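Local coordinates for protein type III effector XopAI (Xanthomonas citri, PDB 6K93) that probably binds arginine-containing peptides through a domain with the mono-ADP-ribosyltransferase fold, acting as a type III effector of a plant-pathogenic bacterium, at residues D178-L186 / T193-I204; Y216-Q226 / R245-K253. One frame throughout, in Å; residues are numbered along the deposited sequence.

Contact 1 of 2, residues D178-L186 / T193-I204; sequences DYEVVQDVL and TAHGLAFAKCII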
loop_
_atom_site.group_PDB
_atom_site.type_symbol
_atom_site.label_atom_id
_atom_site.label_comp_id
_atom_site.label_asym_id
_atom_site.label_seq_id
_atom_site.Cartn_x
_atom_site.Cartn_y
_atom_site.Cartn_z
ATOM N N ASP A 178 4.696 7.940 -5.840
ATOM C CA ASP A 178 5.063 7.874 -4.427
ATOM C C ASP A 178 5.111 6.451 -3.886
ATOM O O ASP A 178 5.676 6.226 -2.816
ATOM C CB ASP A 178 4.062 8.661 -3.558
ATOM C CG ASP A 178 4.083 10.174 -3.810
ATOM O OD1 ASP A 178 4.833 10.635 -4.667
ATOM O OD2 ASP A 178 3.304 10.867 -3.127
ATOM N N TYR A 179 4.513 5.484 -4.576
ATOM C CA TYR A 179 4.433 4.129 -4.037
ATOM C C TYR A 179 5.792 3.539 -3.709
ATOM O O TYR A 179 5.895 2.653 -2.850
ATOM C CB TYR A 179 3.727 3.191 -5.020
ATOM C CG TYR A 179 4.531 2.695 -6.220
ATOM C CD1 TYR A 179 4.831 3.532 -7.277
ATOM C CD2 TYR A 179 5.009 1.384 -6.281
ATOM C CE1 TYR A 179 5.562 3.094 -8.376
ATOM C CE2 TYR A 179 5.729 0.933 -7.379
ATOM C CZ TYR A 179 6.002 1.805 -8.418
ATOM O OH TYR A 179 6.729 1.388 -9.532
ATOM N N GLU A 180 6.838 3.976 -4.399
ATOM C CA GLU A 180 8.158 3.386 -4.186
ATOM C C GLU A 180 8.671 3.606 -2.774
ATOM O O GLU A 180 9.495 2.806 -2.307
ATOM C CB GLU A 180 9.142 3.949 -5.217
ATOM C CG GLU A 180 8.825 3.420 -6.611
ATOM C CD GLU A 180 10.044 3.311 -7.494
ATOM O OE1 GLU A 180 10.521 4.361 -7.961
ATOM O OE2 GLU A 180 10.503 2.172 -7.725
ATOM N N VAL A 181 8.198 4.651 -2.082
ATOM C CA VAL A 181 8.676 4.893 -0.731
ATOM C C VAL A 181 8.078 3.913 0.258
ATOM O O VAL A 181 8.618 3.735 1.356
ATOM C CB VAL A 181 8.392 6.343 -0.283
ATOM C CG1 VAL A 181 6.974 6.560 0.158
ATOM C CG2 VAL A 181 9.389 6.763 0.841
ATOM N N VAL A 182 6.972 3.262 -0.088
ATOM C CA VAL A 182 6.217 2.510 0.906
ATOM C C VAL A 182 6.027 1.037 0.572
ATOM O O VAL A 182 5.800 0.233 1.481
ATOM C CB VAL A 182 4.846 3.192 1.142
ATOM C CG1 VAL A 182 3.982 3.170 -0.133
ATOM C CG2 VAL A 182 4.099 2.586 2.307
ATOM N N GLN A 183 6.080 0.664 -0.718
ATOM C CA GLN A 183 5.701 -0.697 -1.081
ATOM C C GLN A 183 6.430 -1.727 -0.225
ATOM O O GLN A 183 5.825 -2.709 0.230
ATOM C CB GLN A 183 5.963 -0.982 -2.551
ATOM C CG GLN A 183 5.672 -2.441 -2.953
ATOM C CD GLN A 183 5.374 -2.618 -4.430
ATOM O OE1 GLN A 183 6.065 -2.102 -5.299
ATOM N NE2 GLN A 183 4.324 -3.388 -4.716
ATOM N N ASP A 184 7.730 -1.535 -0.007
ATOM C CA ASP A 184 8.573 -2.534 0.642
ATOM C C ASP A 184 9.017 -2.135 2.046
ATOM O O ASP A 184 9.889 -2.813 2.611
ATOM C CB ASP A 184 9.843 -2.805 -0.174
ATOM C CG ASP A 184 9.613 -3.650 -1.427
ATOM O OD1 ASP A 184 8.491 -4.057 -1.662
ATOM O OD2 ASP A 184 10.587 -3.901 -2.160
ATOM N N VAL A 185 8.431 -1.086 2.631
ATOM C CA VAL A 185 9.011 -0.517 3.846
ATOM C C VAL A 185 8.933 -1.470 5.035
ATOM O O VAL A 185 9.744 -1.340 5.962
ATOM C CB VAL A 185 8.346 0.834 4.172
ATOM C CG1 VAL A 185 6.915 0.662 4.686
ATOM C CG2 VAL A 185 9.219 1.647 5.183
ATOM N N LEU A 186 8.012 -2.443 5.042
ATOM C CA LEU A 186 7.950 -3.420 6.124
ATOM C C LEU A 186 8.638 -4.739 5.782
ATOM O O LEU A 186 8.598 -5.666 6.596
ATOM C CB LEU A 186 6.489 -3.680 6.528
ATOM C CG LEU A 186 5.790 -2.494 7.155
ATOM C CD1 LEU A 186 4.328 -2.781 7.473
ATOM C CD2 LEU A 186 6.516 -2.035 8.429
ATOM N N THR A 193 12.331 4.172 6.093
ATOM C CA THR A 193 12.368 5.620 6.183
ATOM C C THR A 193 11.161 6.090 6.971
ATOM O O THR A 193 10.122 5.431 7.010
ATOM C CB THR A 193 12.365 6.298 4.797
ATOM O OG1 THR A 193 11.107 6.066 4.142
ATOM C CG2 THR A 193 13.494 5.757 3.944
ATOM N N ALA A 194 11.308 7.254 7.598
ATOM C CA ALA A 194 10.162 7.859 8.270
ATOM C C ALA A 194 9.013 8.098 7.305
ATOM O O ALA A 194 7.846 7.888 7.648
ATOM C CB ALA A 194 10.571 9.178 8.932
ATOM N N HIS A 195 9.326 8.564 6.094
ATOM C CA HIS A 195 8.268 8.831 5.121
ATOM C C HIS A 195 7.497 7.559 4.779
ATOM O O HIS A 195 6.257 7.549 4.714
ATOM C CB HIS A 195 8.853 9.430 3.856
ATOM C CG HIS A 195 9.418 10.791 4.065
ATOM N ND1 HIS A 195 10.541 11.009 4.833
ATOM C CD2 HIS A 195 9.007 12.007 3.629
ATOM C CE1 HIS A 195 10.785 12.309 4.864
ATOM N NE2 HIS A 195 9.879 12.933 4.130
ATOM N N GLY A 196 8.223 6.479 4.521
ATOM C CA GLY A 196 7.581 5.222 4.190
ATOM C C GLY A 196 6.710 4.697 5.311
ATOM O O GLY A 196 5.614 4.198 5.073
ATOM N N LEU A 197 7.201 4.768 6.546
ATOM C CA LEU A 197 6.415 4.262 7.669
ATOM C C LEU A 197 5.137 5.069 7.851
ATOM O O LEU A 197 4.075 4.514 8.142
ATOM C CB LEU A 197 7.254 4.274 8.955
ATOM C CG LEU A 197 8.426 3.305 8.943
ATOM C CD1 LEU A 197 9.323 3.598 10.132
ATOM C CD2 LEU A 197 7.981 1.857 8.948
ATOM N N ALA A 198 5.215 6.390 7.671
ATOM C CA ALA A 198 4.037 7.234 7.802
ATOM C C ALA A 198 3.021 6.929 6.704
ATOM O O ALA A 198 1.827 6.819 6.971
ATOM C CB ALA A 198 4.456 8.710 7.763
ATOM N N PHE A 199 3.479 6.791 5.458
ATOM C CA PHE A 199 2.608 6.370 4.370
ATOM C C PHE A 199 1.942 5.032 4.708
ATOM O O PHE A 199 0.735 4.837 4.507
ATOM C CB PHE A 199 3.433 6.185 3.078
ATOM C CG PHE A 199 3.452 7.364 2.140
ATOM C CD1 PHE A 199 4.139 8.535 2.470
ATOM C CD2 PHE A 199 2.848 7.291 0.911
ATOM C CE1 PHE A 199 4.180 9.622 1.587
ATOM C CE2 PHE A 199 2.877 8.366 0.025
ATOM C CZ PHE A 199 3.544 9.520 0.355
ATOM N N ALA A 200 2.740 4.071 5.185
ATOM C CA ALA A 200 2.240 2.715 5.400
ATOM C C ALA A 200 1.063 2.701 6.360
ATOM O O ALA A 200 0.079 1.983 6.136
ATOM C CB ALA A 200 3.378 1.825 5.908
ATOM N N LYS A 201 1.140 3.476 7.449
ATOM C CA LYS A 201 0.074 3.430 8.443
ATOM C C LYS A 201 -1.256 3.847 7.840
ATOM O O LYS A 201 -2.293 3.259 8.142
ATOM C CB LYS A 201 0.434 4.323 9.632
ATOM C CG LYS A 201 1.669 3.844 10.355
ATOM C CD LYS A 201 2.104 4.802 11.436
ATOM C CE LYS A 201 3.422 4.348 12.015
ATOM N NZ LYS A 201 4.062 5.420 12.848
ATOM N N CYS A 202 -1.253 4.868 7.008
ATOM C CA CYS A 202 -2.504 5.348 6.438
ATOM C C CYS A 202 -3.016 4.453 5.314
ATOM O O CYS A 202 -4.231 4.270 5.192
ATOM C CB CYS A 202 -2.338 6.790 5.980
ATOM S SG CYS A 202 -2.283 7.916 7.404
ATOM N N ILE A 203 -2.136 3.846 4.523
ATOM C CA ILE A 203 -2.616 2.903 3.516
ATOM C C ILE A 203 -3.214 1.676 4.184
ATOM O O ILE A 203 -4.288 1.209 3.811
ATOM C CB ILE A 203 -1.491 2.505 2.547
ATOM C CG1 ILE A 203 -0.967 3.702 1.760
ATOM C CG2 ILE A 203 -1.991 1.415 1.596
ATOM C CD1 ILE A 203 0.290 3.391 0.942
ATOM N N ILE A 204 -2.529 1.125 5.186
ATOM C CA ILE A 204 -3.039 -0.058 5.873
ATOM C C ILE A 204 -4.373 0.252 6.524
ATOM O O ILE A 204 -5.310 -0.541 6.447
ATOM C CB ILE A 204 -2.020 -0.580 6.902
ATOM C CG1 ILE A 204 -0.759 -1.042 6.177
ATOM C CG2 ILE A 204 -2.604 -1.722 7.714
ATOM C CD1 ILE A 204 0.399 -1.362 7.111
HETATM O O HOH W 1 11.081 4.028 2.339
#

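Contact 2 of 2, residues Y216-Q226 / R245-K253; sequences YQGTVFTGEDQ and RFFAASETK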
loop_
_atom_site.group_PDB
_atom_site.type_symbol
_atom_site.label_atom_id
_atom_site.label_comp_id
_atom_site.label_asym_id
_atom_site.label_seq_id
_atom_site.Cartn_x
_atom_site.Cartn_y
_atom_site.Cartn_z
ATOM N N TYR A 216 -12.735 -7.661 -3.349
ATOM C CA TYR A 216 -12.843 -8.375 -4.612
ATOM C C TYR A 216 -12.708 -9.867 -4.363
ATOM O O TYR A 216 -11.731 -10.310 -3.744
ATOM C CB TYR A 216 -11.761 -7.930 -5.594
ATOM C CG TYR A 216 -11.971 -8.570 -6.943
ATOM C CD1 TYR A 216 -13.079 -8.259 -7.710
ATOM C CD2 TYR A 216 -11.077 -9.507 -7.428
ATOM C CE1 TYR A 216 -13.271 -8.845 -8.926
ATOM C CE2 TYR A 216 -11.266 -10.108 -8.656
ATOM C CZ TYR A 216 -12.371 -9.765 -9.395
ATOM O OH TYR A 216 -12.586 -10.377 -10.607
ATOM N N GLN A 217 -13.685 -10.641 -4.842
ATOM C CA GLN A 217 -13.632 -12.089 -4.799
ATOM C C GLN A 217 -13.391 -12.575 -6.219
ATOM O O GLN A 217 -14.279 -12.500 -7.074
ATOM C CB GLN A 217 -14.910 -12.685 -4.232
ATOM C CG GLN A 217 -15.072 -12.396 -2.770
ATOM C CD GLN A 217 -15.837 -11.125 -2.555
ATOM O OE1 GLN A 217 -16.809 -10.847 -3.253
ATOM N NE2 GLN A 217 -15.394 -10.327 -1.596
ATOM N N GLY A 218 -12.199 -13.077 -6.469
ATOM C CA GLY A 218 -11.827 -13.513 -7.800
ATOM C C GLY A 218 -10.323 -13.598 -7.886
ATOM O O GLY A 218 -9.612 -13.303 -6.931
ATOM N N THR A 219 -9.851 -14.011 -9.050
ATOM C CA THR A 219 -8.429 -14.155 -9.308
ATOM C C THR A 219 -7.892 -12.822 -9.803
ATOM O O THR A 219 -8.449 -12.229 -10.732
ATOM C CB THR A 219 -8.190 -15.243 -10.348
ATOM O OG1 THR A 219 -8.777 -16.474 -9.907
ATOM C CG2 THR A 219 -6.716 -15.431 -10.602
ATOM N N VAL A 220 -6.799 -12.356 -9.192
ATOM C CA VAL A 220 -6.199 -11.085 -9.578
ATOM C C VAL A 220 -4.767 -11.334 -10.053
ATOM O O VAL A 220 -4.114 -12.297 -9.644
ATOM C CB VAL A 220 -6.252 -10.019 -8.456
ATOM C CG1 VAL A 220 -7.703 -9.659 -8.132
ATOM C CG2 VAL A 220 -5.529 -10.491 -7.185
ATOM N N PHE A 221 -4.288 -10.451 -10.931
ATOM C CA PHE A 221 -3.103 -10.696 -11.734
ATOM C C PHE A 221 -2.037 -9.655 -11.438
ATOM O O PHE A 221 -2.331 -8.461 -11.341
ATOM C CB PHE A 221 -3.501 -10.690 -13.228
ATOM C CG PHE A 221 -4.598 -11.661 -13.545
ATOM C CD1 PHE A 221 -4.310 -12.978 -13.760
ATOM C CD2 PHE A 221 -5.917 -11.236 -13.544
ATOM C CE1 PHE A 221 -5.349 -13.882 -13.999
ATOM C CE2 PHE A 221 -6.948 -12.137 -13.796
ATOM C CZ PHE A 221 -6.639 -13.436 -14.000
ATOM N N THR A 222 -0.802 -10.131 -11.326
ATOM C CA THR A 222 0.347 -9.293 -11.050
ATOM C C THR A 222 1.532 -9.737 -11.891
ATOM O O THR A 222 1.738 -10.925 -12.131
ATOM C CB THR A 222 0.750 -9.403 -9.562
ATOM O OG1 THR A 222 -0.365 -9.128 -8.731
ATOM C CG2 THR A 222 1.908 -8.453 -9.208
ATOM N N GLY A 223 2.339 -8.765 -12.289
ATOM C CA GLY A 223 3.635 -9.041 -12.875
ATOM C C GLY A 223 4.663 -8.090 -12.300
ATOM O O GLY A 223 4.387 -6.891 -12.236
ATOM N N GLU A 224 5.850 -8.604 -11.940
ATOM C CA GLU A 224 6.934 -7.777 -11.418
ATOM C C GLU A 224 8.248 -8.326 -11.934
ATOM O O GLU A 224 8.351 -9.510 -12.239
ATOM C CB GLU A 224 6.947 -7.761 -9.877
ATOM C CG GLU A 224 5.747 -7.139 -9.212
ATOM C CD GLU A 224 5.930 -6.957 -7.753
ATOM O OE1 GLU A 224 7.057 -6.596 -7.331
ATOM O OE2 GLU A 224 4.944 -7.100 -6.991
ATOM N N ASP A 225 9.260 -7.478 -11.990
ATOM C CA ASP A 225 10.577 -7.953 -12.430
ATOM C C ASP A 225 11.455 -8.218 -11.207
ATOM O O ASP A 225 12.383 -7.478 -10.889
ATOM C CB ASP A 225 11.254 -6.970 -13.365
ATOM C CG ASP A 225 10.767 -7.066 -14.785
ATOM O OD1 ASP A 225 10.402 -8.196 -15.299
ATOM O OD2 ASP A 225 10.768 -6.023 -15.421
ATOM N N GLN A 226 11.181 -9.322 -10.547
ATOM C CA GLN A 226 11.928 -9.792 -9.390
ATOM C C GLN A 226 12.821 -10.962 -9.788
ATOM O O GLN A 226 12.558 -11.667 -10.769
ATOM C CB GLN A 226 10.995 -10.220 -8.247
ATOM C CG GLN A 226 10.013 -9.161 -7.759
ATOM C CD GLN A 226 10.668 -8.004 -6.990
ATOM O OE1 GLN A 226 11.880 -7.976 -6.757
ATOM N NE2 GLN A 226 9.846 -7.015 -6.615
ATOM N N ARG A 245 4.844 -6.991 2.033
ATOM C CA ARG A 245 4.714 -5.923 1.055
ATOM C C ARG A 245 3.275 -5.454 0.921
ATOM O O ARG A 245 2.322 -6.173 1.255
ATOM C CB ARG A 245 5.237 -6.378 -0.325
ATOM C CG ARG A 245 6.681 -6.852 -0.248
ATOM C CD ARG A 245 7.464 -6.636 -1.613
ATOM N NE ARG A 245 6.706 -7.163 -2.646
ATOM C CZ ARG A 245 6.503 -6.735 -3.906
ATOM N NH1 ARG A 245 7.083 -5.672 -4.508
ATOM N NH2 ARG A 245 5.676 -7.428 -4.620
ATOM N N PHE A 246 3.131 -4.229 0.414
ATOM C CA PHE A 246 1.910 -3.786 -0.251
ATOM C C PHE A 246 1.888 -4.456 -1.614
ATOM O O PHE A 246 2.625 -4.079 -2.527
ATOM C CB PHE A 246 1.862 -2.272 -0.370
ATOM C CG PHE A 246 1.727 -1.600 0.950
ATOM C CD1 PHE A 246 2.840 -1.343 1.700
ATOM C CD2 PHE A 246 0.481 -1.254 1.455
ATOM C CE1 PHE A 246 2.736 -0.748 2.948
ATOM C CE2 PHE A 246 0.377 -0.682 2.689
ATOM C CZ PHE A 246 1.511 -0.424 3.432
ATOM N N PHE A 247 1.054 -5.473 -1.759
ATOM C CA PHE A 247 1.041 -6.302 -2.954
ATOM C C PHE A 247 -0.115 -5.885 -3.854
ATOM O O PHE A 247 -1.285 -5.941 -3.450
ATOM C CB PHE A 247 0.881 -7.768 -2.582
ATOM C CG PHE A 247 0.918 -8.710 -3.757
ATOM C CD1 PHE A 247 2.058 -8.808 -4.558
ATOM C CD2 PHE A 247 -0.174 -9.508 -4.040
ATOM C CE1 PHE A 247 2.080 -9.701 -5.629
ATOM C CE2 PHE A 247 -0.141 -10.385 -5.108
ATOM C CZ PHE A 247 0.976 -10.484 -5.895
ATOM N N ALA A 248 0.214 -5.398 -5.035
ATOM C CA ALA A 248 -0.783 -4.916 -5.974
ATOM C C ALA A 248 -1.056 -5.924 -7.075
ATOM O O ALA A 248 -0.185 -6.688 -7.501
ATOM C CB ALA A 248 -0.350 -3.598 -6.608
ATOM N N ALA A 249 -2.296 -5.912 -7.530
ATOM C CA ALA A 249 -2.752 -6.775 -8.604
ATOM C C ALA A 249 -3.827 -6.060 -9.398
ATOM O O ALA A 249 -4.282 -4.992 -9.038
ATOM C CB ALA A 249 -3.276 -8.101 -8.038
ATOM N N SER A 250 -4.237 -6.671 -10.502
ATOM C CA SER A 250 -5.277 -6.141 -11.371
ATOM C C SER A 250 -6.406 -7.162 -11.499
ATOM O O SER A 250 -6.161 -8.367 -11.591
ATOM C CB SER A 250 -4.682 -5.796 -12.731
ATOM O OG SER A 250 -5.667 -5.414 -13.660
ATOM N N GLU A 251 -7.649 -6.651 -11.495
ATOM C CA GLU A 251 -8.805 -7.510 -11.736
ATOM C C GLU A 251 -8.788 -8.058 -13.151
ATOM O O GLU A 251 -9.351 -9.125 -13.419
ATOM C CB GLU A 251 -10.085 -6.736 -11.512
ATOM C CG GLU A 251 -10.270 -6.236 -10.111
ATOM C CD GLU A 251 -11.511 -5.361 -9.957
ATOM O OE1 GLU A 251 -12.423 -5.492 -10.772
ATOM O OE2 GLU A 251 -11.530 -4.571 -9.012
ATOM N N THR A 252 -8.177 -7.327 -14.076
ATOM C CA THR A 252 -8.119 -7.688 -15.479
ATOM C C THR A 252 -6.698 -8.069 -15.855
ATOM O O THR A 252 -5.723 -7.552 -15.291
ATOM C CB THR A 252 -8.619 -6.516 -16.342
ATOM O OG1 THR A 252 -7.940 -5.309 -15.969
ATOM C CG2 THR A 252 -10.102 -6.305 -16.139
ATOM N N LYS A 253 -6.579 -8.977 -16.815
ATOM C CA LYS A 253 -5.292 -9.407 -17.326
ATOM C C LYS A 253 -5.084 -8.779 -18.698
ATOM O O LYS A 253 -5.108 -9.428 -19.741
ATOM C CB LYS A 253 -5.209 -10.913 -17.352
ATOM C CG LYS A 253 -3.785 -11.389 -17.523
ATOM C CD LYS A 253 -3.677 -12.877 -17.571
ATOM C CE LYS A 253 -2.211 -13.298 -17.582
ATOM N NZ LYS A 253 -2.068 -14.759 -17.838
HETATM O O HOH W 2 -10.419 -11.068 -11.974
HETATM O O HOH W 3 2.565 -5.843 -6.817
HETATM O O HOH W 4 10.006 -4.570 -4.637
#

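Contact 1 of 2, residues D178-L186 / T193-I204
Three valines, Val-181, Val-182 and Val-185, press against one side of helix 194-209, and apolar contact dominates. In Val-182, CG1 stands between the backbone N and the carbonyl carbon (chi1 64°) and meets Ile-203 CD1 tip to tip; CG2, anti to N, meets Ala-200 CB at 3.8 Å and Phe-199 CB at 3.7 Å. Val-185 divides its methyls between Ala-200 and Leu-197, and Leu-186 reaches Leu-197 and Ile-204. Such compact branched side chains suit the close approach that Gly-196 permits: without a side chain, its CA comes within 3.4 Å of Val-181 O.

The ring of Phe-199 is met from two directions. Val-181 CG1 lies 4.1 Å from the ring centroid, over one face in a CH-pi contact, and Asp-178 OD2 lies at the edge, its charge paired with Arg-139.

Polar links gather at the helix start. Thr-193 is the N-cap, its OG1 accepting from Gly-196 N at 2.9 Å; a water joins the same hydroxyl to Val-181 O.

This buried contact seats the loop that follows helix 165-174 on helix 194-209, whose other neighbours include helix 117-128, where Phe-123 meets Phe-199 edge-to-face, and helix 95-109, where Leu-102 touches Leu-186 and Leu-197.

Contact 2 of 2, residues Y216-Q226 / R245-K253
Phe-221 and Ser-250 form a single antiparallel bridge, a hydrogen-bonded pair with Phe-221 N to Ser-250 O at 2.9 Å and Ser-250 N to Phe-221 O at 2.7 Å. The strand segments cross at 113°, so regular pairing soon gives way to side chains. Thr-222 takes over with OG1, which sits beside its own backbone N (chi1 -54°) and donates to Ala-248 O at 2.7 Å. Small Ala-249 fits the crossing, yet its CB is tight against Val-220 CG2 at 3.4 Å.

Toward one end, Arg-245 grips Glu-224 end-on in a salt bridge: NH1 donates to OE1 at 3.0 Å and NH2 to OE2, within the guanidinium plane, at a doubtfully short 2.5 Å. Gln-226 NE2 steadies the carboxylate by donating to OE1 as well, at 2.9 Å, and a water bridges Glu-224 OE2 to Ala-248 O.

At the other end, aromatic faces receive aliphatic chains. Glu-251 lays CG over the centre of the Tyr-216 ring, its carboxylate turned only 10° from the ring plane, and Lys-253 crosses Phe-221 at about a right angle, CB over the ring face in a CH-pi contact. A water accepts a hydrogen bond from Tyr-216 OH and donates to Thr-219 O and Glu-251 O.

Arg-273 and Gln-284 hold the Glu-251 carboxylate in turn. The contact joins the edges of the two sheets of the mono-ADP-ribosyltransferase fold: strand 218-224 pairs on its other side with 262-268, and 247-250 with 285-288, while Trp-264 meets Phe-247 edge-to-face.

How the contacts relate
Along the chain the two contacts stand in series, neither nested nor crossing. Contact 1 closes first: after helix 165-174 the loop 178-186 folds back, and only six residues separate it from Thr-193, which caps helix 194-209. That helix leads on to 216-226, with strand 218-224, where contact 2 opens. Its wider loop, carrying helix 228-234 and strand 240-242, brings the chain back at 245-253 to meet it. Phe-246 links the contacts, its carbonyl oxygen probably accepting a hydrogen bond from Gln-183 NE2 and its ring packing against Ile-203. Contact 1 thus belongs to the helical part and contact 2 to the sheets; beside Phe-246, a long, weak Asp-184 to Arg-245 ion pair also joins them.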